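Local coordinates for protein glycosyltransferase (Streptomyces halstedii, PDB 3WAD) that is a two-domain enzyme of the GT-B glycosyltransferase clan, built from two Rossmann-like halves that each carry a parallel beta sheet, at residues 243-248 and 275-280; 271-276 and 374-379; 315-320 and 332-337. All blocks are in the same frame, centred on the assembly; numbering follows the deposited sequence.

Interaction 1 (243-248 and 275-280); sequences PSRPRV and DIDADV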
ATOM      1  N   PRO B 243      20.609 -12.998  15.036  1.00 66.18           N
ATOM      2  CA  PRO B 243      19.993 -13.589  16.219  1.00 66.07           C
ATOM      3  C   PRO B 243      21.005 -14.374  17.070  1.00 65.86           C
ATOM      4  O   PRO B 243      21.667 -15.286  16.584  1.00 65.84           O
ATOM      5  CB  PRO B 243      18.910 -14.507  15.633  1.00 66.34           C
ATOM      6  CG  PRO B 243      19.281 -14.667  14.161  1.00 66.64           C
ATOM      7  CD  PRO B 243      19.904 -13.361  13.794  1.00 66.42           C
ATOM      8  N   SER B 244      21.106 -13.995  18.336  1.00 65.32           N
ATOM      9  CA  SER B 244      22.001 -14.621  19.293  1.00 65.06           C
ATOM     10  C   SER B 244      21.724 -16.131  19.564  1.00 64.50           C
ATOM     11  O   SER B 244      22.650 -16.969  19.445  1.00 65.12           O
ATOM     12  CB  SER B 244      21.943 -13.837  20.601  1.00 65.14           C
ATOM     13  OG  SER B 244      22.965 -14.272  21.469  1.00 66.04           O
ATOM     14  N   ARG B 245      20.473 -16.452  19.943  1.00 62.29           N
ATOM     15  CA  ARG B 245      19.973 -17.842  20.199  1.00 59.17           C
ATOM     16  C   ARG B 245      18.423 -17.822  20.157  1.00 56.51           C
ATOM     17  O   ARG B 245      17.853 -16.768  19.987  1.00 55.44           O
ATOM     18  CB  ARG B 245      20.450 -18.315  21.565  1.00 59.23           C
ATOM     19  CG  ARG B 245      20.107 -17.326  22.649  1.00 59.10           C
ATOM     20  CD  ARG B 245      19.438 -18.009  23.799  1.00 56.59           C
ATOM     21  NE  ARG B 245      19.248 -17.006  24.823  1.00 53.33           N
ATOM     22  CZ  ARG B 245      19.019 -17.249  26.106  1.00 49.43           C
ATOM     23  NH1 ARG B 245      18.915 -18.482  26.573  1.00 49.90           N
ATOM     24  NH2 ARG B 245      18.896 -16.232  26.929  1.00 50.60           N
ATOM     25  N   PRO B 246      17.740 -18.966  20.346  1.00 54.48           N
ATOM     26  CA  PRO B 246      16.271 -18.992  20.113  1.00 52.78           C
ATOM     27  C   PRO B 246      15.500 -17.783  20.671  1.00 49.86           C
ATOM     28  O   PRO B 246      15.880 -17.224  21.688  1.00 50.12           O
ATOM     29  CB  PRO B 246      15.832 -20.288  20.805  1.00 52.92           C
ATOM     30  CG  PRO B 246      17.054 -21.170  20.671  1.00 54.24           C
ATOM     31  CD  PRO B 246      18.219 -20.252  20.888  1.00 54.54           C
ATOM     32  N   ARG B 247      14.451 -17.359  19.973  1.00 46.46           N
ATOM     33  CA  ARG B 247      13.684 -16.173  20.377  1.00 42.71           C
ATOM     34  C   ARG B 247      12.268 -16.641  20.585  1.00 39.54           C
ATOM     35  O   ARG B 247      11.834 -17.587  19.924  1.00 37.01           O
ATOM     36  CB  ARG B 247      13.655 -15.176  19.253  1.00 43.28           C
ATOM     37  CG  ARG B 247      14.006 -13.817  19.617  1.00 44.67           C
ATOM     38  CD  ARG B 247      14.515 -13.123  18.362  1.00 47.21           C
ATOM     39  NE  ARG B 247      15.789 -12.446  18.623  1.00 52.32           N
ATOM     40  CZ  ARG B 247      16.466 -11.684  17.764  1.00 49.95           C
ATOM     41  NH1 ARG B 247      16.011 -11.431  16.547  1.00 44.45           N
ATOM     42  NH2 ARG B 247      17.598 -11.151  18.159  1.00 48.35           N
ATOM     43  N   VAL B 248      11.553 -15.972  21.482  1.00 35.64           N
ATOM     44  CA  VAL B 248      10.137 -16.227  21.666  1.00 35.07           C
ATOM     45  C   VAL B 248       9.468 -14.870  21.716  1.00 34.89           C
ATOM     46  O   VAL B 248      10.031 -13.921  22.252  1.00 34.22           O
ATOM     47  CB  VAL B 248       9.836 -17.020  22.963  1.00 34.48           C
ATOM     48  CG1 VAL B 248       8.348 -16.989  23.316  1.00 35.88           C
ATOM     49  CG2 VAL B 248      10.319 -18.490  22.796  1.00 36.55           C
ATOM     50  N   ASP B 275      11.452 -17.995  32.125  1.00 38.89           N
ATOM     51  CA  ASP B 275      12.383 -18.995  32.672  1.00 39.67           C
ATOM     52  C   ASP B 275      12.526 -20.185  31.711  1.00 40.04           C
ATOM     53  O   ASP B 275      12.104 -21.296  31.976  1.00 41.00           O
ATOM     54  CB  ASP B 275      11.941 -19.355  34.096  1.00 38.62           C
ATOM     55  CG  ASP B 275      12.896 -20.299  34.805  1.00 39.79           C
ATOM     56  OD1 ASP B 275      14.109 -20.335  34.443  1.00 37.91           O
ATOM     57  OD2 ASP B 275      12.381 -21.052  35.684  1.00 37.78           O
ATOM     58  N   ILE B 276      13.123 -19.920  30.558  1.00 41.23           N
ATOM     59  CA  ILE B 276      13.148 -20.846  29.452  1.00 41.18           C
ATOM     60  C   ILE B 276      14.442 -20.643  28.681  1.00 42.43           C
ATOM     61  O   ILE B 276      15.109 -19.639  28.808  1.00 43.56           O
ATOM     62  CB  ILE B 276      11.931 -20.547  28.473  1.00 42.28           C
ATOM     63  CG1 ILE B 276      12.091 -19.156  27.814  1.00 40.33           C
ATOM     64  CG2 ILE B 276      10.585 -20.654  29.236  1.00 37.06           C
ATOM     65  CD1 ILE B 276      11.755 -19.126  26.371  1.00 42.24           C
ATOM     66  N   ASP B 277      14.808 -21.576  27.847  1.00 43.97           N
ATOM     67  CA  ASP B 277      16.089 -21.429  27.182  1.00 45.00           C
ATOM     68  C   ASP B 277      15.985 -20.654  25.867  1.00 45.01           C
ATOM     69  O   ASP B 277      16.157 -21.254  24.799  1.00 45.89           O
ATOM     70  CB  ASP B 277      16.759 -22.794  26.984  1.00 45.65           C
ATOM     71  CG  ASP B 277      18.288 -22.689  26.886  1.00 47.27           C
ATOM     72  OD1 ASP B 277      18.835 -21.558  27.045  1.00 49.14           O
ATOM     73  OD2 ASP B 277      18.926 -23.738  26.633  1.00 49.45           O
ATOM     74  N   ALA B 278      15.728 -19.334  25.961  1.00 43.79           N
ATOM     75  CA  ALA B 278      15.539 -18.437  24.793  1.00 43.54           C
ATOM     76  C   ALA B 278      15.397 -16.984  25.226  1.00 42.87           C
ATOM     77  O   ALA B 278      15.103 -16.732  26.394  1.00 43.38           O
ATOM     78  CB  ALA B 278      14.321 -18.869  23.980  1.00 43.37           C
ATOM     79  N   ASP B 279      15.625 -16.032  24.315  1.00 41.50           N
ATOM     80  CA  ASP B 279      15.347 -14.627  24.589  1.00 41.56           C
ATOM     81  C   ASP B 279      13.883 -14.278  24.331  1.00 40.20           C
ATOM     82  O   ASP B 279      13.317 -14.718  23.361  1.00 40.92           O
ATOM     83  CB  ASP B 279      16.200 -13.708  23.705  1.00 42.75           C
ATOM     84  CG  ASP B 279      17.660 -13.816  23.996  1.00 47.02           C
ATOM     85  OD1 ASP B 279      18.046 -14.235  25.124  1.00 46.05           O
ATOM     86  OD2 ASP B 279      18.434 -13.488  23.075  1.00 54.36           O
ATOM     87  N   VAL B 280      13.268 -13.480  25.180  1.00 38.53           N
ATOM     88  CA  VAL B 280      11.842 -13.179  25.005  1.00 37.36           C
ATOM     89  C   VAL B 280      11.724 -11.750  24.457  1.00 36.50           C
ATOM     90  O   VAL B 280      12.393 -10.879  24.972  1.00 36.07           O
ATOM     91  CB  VAL B 280      11.053 -13.438  26.326  1.00 36.63           C
ATOM     92  CG1 VAL B 280       9.653 -12.875  26.286  1.00 36.75           C
ATOM     93  CG2 VAL B 280      11.063 -14.968  26.611  1.00 38.92           C
TER
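Arg247 and Val248 pair in parallel with Asp279 and Val280 where two neighbouring strands enter the six-stranded parallel sheet of the C-terminal Rossmann-like domain. The chain runs from strand 247-251 through helix 266-274 to strand 279-283, a beta-alpha-beta crossover. Asp279 supplies both backbone bonds: its N donates to Pro246 O at 2.9 Å, and its O receives Val248 N almost head-on, with a C=O...N angle of 167°. Proline suits position 246 because only its carbonyl is needed for this pairing.

The tight part lies on the face of the sheet that carries Val248 and Val280. Val248 CG2 meets Ile276 CD1 at 3.9 Å and also touches the methyl of Ala278. The small Ala278 fits where its CB must pass 3.2 Å from Pro246 O. Leu376 and Ile380 of helix 369-381 cover Val248, so branched apolar side chains belong here.

Toward solvent, apolar packing gives way to charge. Arg245 reaches across the other segment, its chain bent at chi2 (130°), and lays one guanidinium face over the peptide joining Ala278 to Asp279. NH1 forms a salt bridge with Asp277 OD1 at the edge of the group, while NE and NH2 turn to Asp279. An arginine is long enough to serve both aspartates, and together they probably offset its charge. The carboxylate of Asp279 stands almost perpendicular to the guanidinium, 87° between planes, and a single oxygen takes both bonds, met by NH2 nearly along its C-O axis: OD1 lies 2.8 Å from Arg245 NH2 and 3.0 Å from Arg245 NE, the latter bond weak.

Interaction 2 (271-276 and 374-379); sequences NAVADI and DQLRRL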
ATOM      1  N   ASN B 271       8.137 -13.552  35.060  1.00 40.03           N
ATOM      2  CA  ASN B 271       9.300 -14.338  35.537  1.00 39.94           C
ATOM      3  C   ASN B 271       9.216 -15.789  35.122  1.00 39.23           C
ATOM      4  O   ASN B 271      10.217 -16.355  34.654  1.00 39.66           O
ATOM      5  CB  ASN B 271       9.486 -14.197  37.073  1.00 40.67           C
ATOM      6  CG  ASN B 271       9.845 -12.787  37.486  1.00 42.39           C
ATOM      7  OD1 ASN B 271       9.172 -12.204  38.323  1.00 48.16           O
ATOM      8  ND2 ASN B 271      10.882 -12.215  36.887  1.00 39.65           N
ATOM      9  N   ALA B 272       8.029 -16.397  35.232  1.00 38.48           N
ATOM     10  CA  ALA B 272       7.870 -17.807  34.831  1.00 38.21           C
ATOM     11  C   ALA B 272       8.047 -18.016  33.322  1.00 39.39           C
ATOM     12  O   ALA B 272       8.838 -18.868  32.856  1.00 39.56           O
ATOM     13  CB  ALA B 272       6.547 -18.340  35.271  1.00 37.90           C
ATOM     14  N   VAL B 273       7.297 -17.223  32.560  1.00 40.06           N
ATOM     15  CA  VAL B 273       7.339 -17.248  31.122  1.00 39.89           C
ATOM     16  C   VAL B 273       8.766 -17.031  30.627  1.00 38.82           C
ATOM     17  O   VAL B 273       9.223 -17.745  29.716  1.00 37.44           O
ATOM     18  CB  VAL B 273       6.358 -16.201  30.545  1.00 40.16           C
ATOM     19  CG1 VAL B 273       6.419 -16.233  29.083  1.00 42.83           C
ATOM     20  CG2 VAL B 273       4.948 -16.544  30.985  1.00 43.46           C
ATOM     21  N   ALA B 274       9.514 -16.129  31.264  1.00 37.95           N
ATOM     22  CA  ALA B 274      10.918 -15.948  30.856  1.00 37.70           C
ATOM     23  C   ALA B 274      11.885 -17.095  31.253  1.00 38.16           C
ATOM     24  O   ALA B 274      13.009 -17.177  30.778  1.00 36.64           O
ATOM     25  CB  ALA B 274      11.448 -14.589  31.356  1.00 38.06           C
ATOM     26  N   ASP B 275      11.452 -17.995  32.125  1.00 38.89           N
ATOM     27  CA  ASP B 275      12.383 -18.995  32.672  1.00 39.67           C
ATOM     28  C   ASP B 275      12.526 -20.185  31.711  1.00 40.04           C
ATOM     29  O   ASP B 275      12.104 -21.296  31.976  1.00 41.00           O
ATOM     30  CB  ASP B 275      11.941 -19.355  34.096  1.00 38.62           C
ATOM     31  CG  ASP B 275      12.896 -20.299  34.805  1.00 39.79           C
ATOM     32  OD1 ASP B 275      14.109 -20.335  34.443  1.00 37.91           O
ATOM     33  OD2 ASP B 275      12.381 -21.052  35.684  1.00 37.78           O
ATOM     34  N   ILE B 276      13.123 -19.920  30.558  1.00 41.23           N
ATOM     35  CA  ILE B 276      13.148 -20.846  29.452  1.00 41.18           C
ATOM     36  C   ILE B 276      14.442 -20.643  28.681  1.00 42.43           C
ATOM     37  O   ILE B 276      15.109 -19.639  28.808  1.00 43.56           O
ATOM     38  CB  ILE B 276      11.931 -20.547  28.473  1.00 42.28           C
ATOM     39  CG1 ILE B 276      12.091 -19.156  27.814  1.00 40.33           C
ATOM     40  CG2 ILE B 276      10.585 -20.654  29.236  1.00 37.06           C
ATOM     41  CD1 ILE B 276      11.755 -19.126  26.371  1.00 42.24           C
ATOM     42  N   ASP B 374       5.670 -24.050  31.358  1.00 34.33           N
ATOM     43  CA  ASP B 374       5.816 -25.467  30.982  1.00 34.27           C
ATOM     44  C   ASP B 374       5.427 -25.687  29.538  1.00 33.43           C
ATOM     45  O   ASP B 374       6.134 -26.364  28.790  1.00 33.74           O
ATOM     46  CB  ASP B 374       4.992 -26.380  31.884  1.00 33.77           C
ATOM     47  CG  ASP B 374       5.570 -26.468  33.283  1.00 39.08           C
ATOM     48  OD1 ASP B 374       6.737 -26.040  33.456  1.00 36.16           O
ATOM     49  OD2 ASP B 374       4.817 -26.914  34.210  1.00 43.57           O
ATOM     50  N   GLN B 375       4.299 -25.113  29.117  1.00 33.69           N
ATOM     51  CA  GLN B 375       3.906 -25.209  27.687  1.00 31.82           C
ATOM     52  C   GLN B 375       4.980 -24.603  26.764  1.00 31.81           C
ATOM     53  O   GLN B 375       5.397 -25.220  25.773  1.00 31.78           O
ATOM     54  CB  GLN B 375       2.539 -24.575  27.522  1.00 31.35           C
ATOM     55  CG  GLN B 375       1.426 -25.406  28.127  1.00 32.09           C
ATOM     56  CD  GLN B 375       0.026 -24.851  27.783  1.00 36.42           C
ATOM     57  OE1 GLN B 375      -0.179 -23.654  27.724  1.00 39.32           O
ATOM     58  NE2 GLN B 375      -0.911 -25.712  27.556  1.00 34.83           N
ATOM     59  N   LEU B 376       5.459 -23.410  27.105  1.00 32.41           N
ATOM     60  CA  LEU B 376       6.480 -22.752  26.307  1.00 32.81           C
ATOM     61  C   LEU B 376       7.744 -23.581  26.190  1.00 34.84           C
ATOM     62  O   LEU B 376       8.337 -23.677  25.088  1.00 35.05           O
ATOM     63  CB  LEU B 376       6.818 -21.350  26.846  1.00 33.71           C
ATOM     64  CG  LEU B 376       7.683 -20.462  25.915  1.00 33.17           C
ATOM     65  CD1 LEU B 376       7.108 -20.442  24.509  1.00 32.00           C
ATOM     66  CD2 LEU B 376       7.826 -19.045  26.439  1.00 34.80           C
ATOM     67  N   ARG B 377       8.150 -24.196  27.321  1.00 35.60           N
ATOM     68  CA  ARG B 377       9.294 -25.041  27.352  1.00 34.81           C
ATOM     69  C   ARG B 377       9.087 -26.231  26.404  1.00 34.25           C
ATOM     70  O   ARG B 377      10.014 -26.606  25.717  1.00 35.09           O
ATOM     71  CB  ARG B 377       9.585 -25.473  28.795  1.00 36.09           C
ATOM     72  CG  ARG B 377      10.220 -24.394  29.629  1.00 37.48           C
ATOM     73  CD  ARG B 377      10.845 -24.997  30.894  1.00 42.83           C
ATOM     74  NE  ARG B 377      10.597 -24.238  32.133  1.00 46.89           N
ATOM     75  CZ  ARG B 377      11.424 -24.227  33.183  1.00 50.90           C
ATOM     76  NH1 ARG B 377      12.586 -24.862  33.143  1.00 56.24           N
ATOM     77  NH2 ARG B 377      11.145 -23.538  34.263  1.00 49.93           N
ATOM     78  N   ARG B 378       7.897 -26.823  26.346  1.00 33.69           N
ATOM     79  CA  ARG B 378       7.642 -27.892  25.363  1.00 35.32           C
ATOM     80  C   ARG B 378       7.751 -27.479  23.900  1.00 36.55           C
ATOM     81  O   ARG B 378       8.372 -28.170  23.073  1.00 37.38           O
ATOM     82  CB  ARG B 378       6.305 -28.537  25.601  1.00 33.86           C
ATOM     83  CG  ARG B 378       6.233 -29.228  26.960  1.00 34.24           C
ATOM     84  CD  ARG B 378       4.991 -30.027  27.026  1.00 36.96           C
ATOM     85  NE  ARG B 378       4.956 -30.947  25.887  1.00 36.14           N
ATOM     86  CZ  ARG B 378       3.852 -31.455  25.356  1.00 36.46           C
ATOM     87  NH1 ARG B 378       2.642 -31.136  25.792  1.00 37.20           N
ATOM     88  NH2 ARG B 378       3.972 -32.293  24.358  1.00 33.55           N
ATOM     89  N   LEU B 379       7.171 -26.329  23.583  1.00 37.79           N
ATOM     90  CA  LEU B 379       7.241 -25.761  22.212  1.00 37.93           C
ATOM     91  C   LEU B 379       8.666 -25.581  21.729  1.00 39.34           C
ATOM     92  O   LEU B 379       8.978 -25.884  20.557  1.00 39.22           O
ATOM     93  CB  LEU B 379       6.517 -24.423  22.176  1.00 37.96           C
ATOM     94  CG  LEU B 379       5.010 -24.487  22.397  1.00 34.91           C
ATOM     95  CD1 LEU B 379       4.416 -23.128  22.089  1.00 36.36           C
ATOM     96  CD2 LEU B 379       4.433 -25.555  21.507  1.00 32.50           C
TER
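Leu376 points from helix 369-381 toward the end of helix 266-274 and brings its CD2 methyl between two apolar side chains of the other segment. It crosses both Val273 and Ile276 at about a right angle. Leu376 CD2 lies 4.1 Å from Val273 CG1. On the Ile276 side, Leu376 CD2 comes to 3.9 Å from Ile276 CD1. CG stands anti to the backbone N (chi1 -168°), which directs the leucine fork, and CD2 in particular, to Val273 and Ile276. A leucine suits this buried place because its fork is apolar and long enough for one methyl to touch both neighbours.

Ile276 uses its other branch on the next residue of the helix: CG2 packs against Arg377 CG at 3.8 Å, the two side chains slanting across each other. Arginine suits this border because its aliphatic part can cover the isoleucine while its charged end continues outward to Asp275.

There the guanidinium lies under the backbone carbonyl of Asp275, whose O stands 3.1 Å above the plane, over its centre. The carboxylate plane is turned 67° from the guanidinium, and Asp275 OD2 forms a salt bridge with Arg377 NH2, although the position of NH2 is less certain. The inverse gamma turn centred on Asp275 swings the chain off the helix end and puts carbonyl and carboxylate on the same arginine.

The contact thus joins two helices of the C-terminal domain: Val273 also packs on Leu372 of helix 369-381, while Leu376 touches Leu337 of strand 336-338 and so reaches the central sheet.

Interaction 3 (315-320 and 332-337); sequences AAIVHH and YGVPQL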
ATOM      1  N   ALA B 315      11.228 -19.235  17.867  1.00 32.78           N
ATOM      2  CA  ALA B 315      10.811 -20.642  18.032  1.00 31.21           C
ATOM      3  C   ALA B 315       9.355 -20.722  18.495  1.00 29.97           C
ATOM      4  O   ALA B 315       8.749 -21.779  18.412  1.00 29.01           O
ATOM      5  CB  ALA B 315      11.749 -21.410  19.054  1.00 30.52           C
ATOM      6  N   ALA B 316       8.789 -19.634  19.019  1.00 29.84           N
ATOM      7  CA  ALA B 316       7.398 -19.710  19.494  1.00 28.58           C
ATOM      8  C   ALA B 316       6.771 -18.334  19.587  1.00 28.52           C
ATOM      9  O   ALA B 316       7.488 -17.338  19.729  1.00 29.73           O
ATOM     10  CB  ALA B 316       7.330 -20.442  20.839  1.00 28.06           C
ATOM     11  N   ILE B 317       5.448 -18.268  19.522  1.00 26.67           N
ATOM     12  CA  ILE B 317       4.770 -17.008  19.847  1.00 25.79           C
ATOM     13  C   ILE B 317       3.637 -17.362  20.778  1.00 24.71           C
ATOM     14  O   ILE B 317       2.900 -18.319  20.554  1.00 25.07           O
ATOM     15  CB  ILE B 317       4.209 -16.274  18.567  1.00 24.51           C
ATOM     16  CG1 ILE B 317       3.509 -14.946  18.943  1.00 27.19           C
ATOM     17  CG2 ILE B 317       3.358 -17.231  17.762  1.00 23.34           C
ATOM     18  CD1 ILE B 317       3.455 -13.958  17.785  1.00 30.11           C
ATOM     19  N   VAL B 318       3.508 -16.557  21.807  1.00 24.92           N
ATOM     20  CA  VAL B 318       2.481 -16.712  22.851  1.00 23.44           C
ATOM     21  C   VAL B 318       1.529 -15.587  22.646  1.00 22.54           C
ATOM     22  O   VAL B 318       1.962 -14.424  22.748  1.00 21.77           O
ATOM     23  CB  VAL B 318       3.151 -16.557  24.279  1.00 22.45           C
ATOM     24  CG1 VAL B 318       2.143 -16.811  25.392  1.00 20.44           C
ATOM     25  CG2 VAL B 318       4.328 -17.525  24.414  1.00 22.49           C
ATOM     26  N   HIS B 319       0.246 -15.879  22.404  1.00 22.59           N
ATOM     27  CA  HIS B 319      -0.655 -14.779  22.077  1.00 25.11           C
ATOM     28  C   HIS B 319      -2.137 -15.152  22.330  1.00 26.62           C
ATOM     29  O   HIS B 319      -2.442 -16.286  22.759  1.00 25.67           O
ATOM     30  CB  HIS B 319      -0.369 -14.314  20.616  1.00 26.91           C
ATOM     31  CG  HIS B 319      -0.868 -15.260  19.574  1.00 24.78           C
ATOM     32  ND1 HIS B 319      -0.243 -16.451  19.278  1.00 31.90           N
ATOM     33  CD2 HIS B 319      -1.987 -15.227  18.822  1.00 31.35           C
ATOM     34  CE1 HIS B 319      -0.926 -17.079  18.337  1.00 29.14           C
ATOM     35  NE2 HIS B 319      -1.990 -16.360  18.044  1.00 31.40           N
ATOM     36  N   HIS B 320      -3.062 -14.216  22.103  1.00 26.46           N
ATOM     37  CA  HIS B 320      -4.462 -14.492  22.438  1.00 27.68           C
ATOM     38  C   HIS B 320      -5.303 -15.142  21.341  1.00 26.37           C
ATOM     39  O   HIS B 320      -6.549 -15.318  21.526  1.00 27.05           O
ATOM     40  CB  HIS B 320      -5.142 -13.260  22.949  1.00 27.35           C
ATOM     41  CG  HIS B 320      -5.555 -12.335  21.866  1.00 34.72           C
ATOM     42  ND1 HIS B 320      -4.672 -11.468  21.251  1.00 40.95           N
ATOM     43  CD2 HIS B 320      -6.764 -12.143  21.265  1.00 41.20           C
ATOM     44  CE1 HIS B 320      -5.326 -10.764  20.336  1.00 45.78           C
ATOM     45  NE2 HIS B 320      -6.596 -11.154  20.326  1.00 45.60           N
ATOM     46  N   TYR B 332       4.852 -17.764   8.825  1.00 26.92           N
ATOM     47  CA  TYR B 332       6.240 -17.976   9.198  1.00 26.24           C
ATOM     48  C   TYR B 332       6.470 -19.391   9.836  1.00 26.32           C
ATOM     49  O   TYR B 332       7.590 -19.715  10.202  1.00 25.79           O
ATOM     50  CB  TYR B 332       6.802 -16.790  10.049  1.00 26.13           C
ATOM     51  CG  TYR B 332       6.726 -15.516   9.223  1.00 27.90           C
ATOM     52  CD1 TYR B 332       7.573 -15.337   8.085  1.00 28.62           C
ATOM     53  CD2 TYR B 332       5.720 -14.574   9.460  1.00 25.49           C
ATOM     54  CE1 TYR B 332       7.431 -14.209   7.243  1.00 31.70           C
ATOM     55  CE2 TYR B 332       5.595 -13.436   8.658  1.00 29.49           C
ATOM     56  CZ  TYR B 332       6.432 -13.273   7.550  1.00 29.66           C
ATOM     57  OH  TYR B 332       6.300 -12.174   6.789  1.00 36.04           O
ATOM     58  N   GLY B 333       5.433 -20.221   9.943  1.00 26.00           N
ATOM     59  CA  GLY B 333       5.635 -21.645  10.397  1.00 26.63           C
ATOM     60  C   GLY B 333       6.061 -21.729  11.876  1.00 27.19           C
ATOM     61  O   GLY B 333       7.003 -22.461  12.252  1.00 26.67           O
ATOM     62  N   VAL B 334       5.403 -20.948  12.737  1.00 27.63           N
ATOM     63  CA  VAL B 334       5.932 -20.768  14.094  1.00 27.45           C
ATOM     64  C   VAL B 334       4.942 -21.405  15.066  1.00 28.50           C
ATOM     65  O   VAL B 334       3.766 -21.090  15.024  1.00 26.60           O
ATOM     66  CB  VAL B 334       6.197 -19.232  14.445  1.00 29.35           C
ATOM     67  CG1 VAL B 334       6.731 -19.054  15.874  1.00 28.57           C
ATOM     68  CG2 VAL B 334       7.222 -18.589  13.450  1.00 27.18           C
ATOM     69  N   PRO B 335       5.418 -22.297  15.950  1.00 28.48           N
ATOM     70  CA  PRO B 335       4.521 -22.856  16.961  1.00 29.04           C
ATOM     71  C   PRO B 335       3.936 -21.782  17.872  1.00 28.62           C
ATOM     72  O   PRO B 335       4.543 -20.733  18.101  1.00 29.18           O
ATOM     73  CB  PRO B 335       5.426 -23.763  17.776  1.00 28.97           C
ATOM     74  CG  PRO B 335       6.563 -24.093  16.897  1.00 28.85           C
ATOM     75  CD  PRO B 335       6.790 -22.821  16.088  1.00 30.14           C
ATOM     76  N   GLN B 336       2.761 -22.081  18.405  1.00 28.84           N
ATOM     77  CA  GLN B 336       1.956 -21.132  19.131  1.00 27.28           C
ATOM     78  C   GLN B 336       1.650 -21.610  20.551  1.00 28.23           C
ATOM     79  O   GLN B 336       1.378 -22.789  20.775  1.00 29.07           O
ATOM     80  CB  GLN B 336       0.630 -20.911  18.377  1.00 26.03           C
ATOM     81  CG  GLN B 336       0.814 -20.273  17.066  1.00 25.71           C
ATOM     82  CD  GLN B 336      -0.505 -20.152  16.309  1.00 26.49           C
ATOM     83  OE1 GLN B 336      -1.347 -19.357  16.657  1.00 29.09           O
ATOM     84  NE2 GLN B 336      -0.699 -20.985  15.314  1.00 24.63           N
ATOM     85  N   LEU B 337       1.664 -20.676  21.503  1.00 27.77           N
ATOM     86  CA  LEU B 337       0.979 -20.903  22.744  1.00 28.74           C
ATOM     87  C   LEU B 337      -0.157 -19.901  22.777  1.00 28.10           C
ATOM     88  O   LEU B 337       0.070 -18.691  22.705  1.00 29.41           O
ATOM     89  CB  LEU B 337       1.980 -20.828  23.936  1.00 28.68           C
ATOM     90  CG  LEU B 337       1.652 -20.723  25.421  1.00 32.50           C
ATOM     91  CD1 LEU B 337       0.343 -21.297  25.823  1.00 33.08           C
ATOM     92  CD2 LEU B 337       2.878 -21.120  26.344  1.00 32.62           C
TER
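Strands 314-319 and 336-338 pair in parallel, with Ile317 opposite Gln336 and Val318 opposite Leu337. They are the two strands of a right-handed beta-alpha-beta unit whose helix, 323-332, makes the crossover, as expected in a Rossmann-like domain. Three backbone bonds join them. Ile317 N donates to Pro335 O at 3.0 Å, Leu337 N to Ile317 O, and His319 N to Leu337 O, which it meets almost in line with the carbonyl, C=O...N angle 172°. CA-H...O contacts from Ala316, Val318 and Gln336 fill in between.

Before the second strand, Gly333 closes helix 323-332 in a Schellman motif; its positive phi (68°) is readily adopted without a side chain. Val334 then turns CG1 to the backbone of Ala316, 3.7 Å from its CA. Pro335, which has no N-H to donate, places its ring beside Ala315 O and still offers its carbonyl to the pairing.

On one face of the sheet Val318 and Leu337 lie side by side and point the same way, Val318 CG1 meeting Leu337 CG at 3.9 Å. These branched apolar residues suit a buried face, where Leu337 also packs on Gln375 and Leu379 of helix 369-381. On the other face Ile317 and Gln336 run alongside each other, with helix 323-332 nearby: Thr325 meets Ile317, while Arg326 and Ala329 meet Gln336. The glutamine chain is extended beyond CG (chi2 176°), though the exact placement of its amide near His319 is doubtful. Its aliphatic part serves the apolar neighbour, where Gln336 CG lies 4.0 Å from Ile317 CG2.

Following the chain from the N terminus, interaction 1 comes first: strand 247-251 leads through helix 266-274 and returns beside it at strand 279-283, closing a short loop. Interaction 2 opens on 271-276 before interaction 1 has closed, sharing Asp275 and Ile276, so the two overlap along the chain; it closes a much longer loop about a hundred residues later at helix 369-381. Within that loop interaction 3 opens and closes, from 315-320 to 332-337. Strands 247-251 and 314-319 are sheet neighbours, so interactions 1 and 3 build adjoining parts of one sheet; Arg247 O and Ala315 N probably bond between them. Helix 369-381 packs against both, Leu376 reaching Val248 and Ala316.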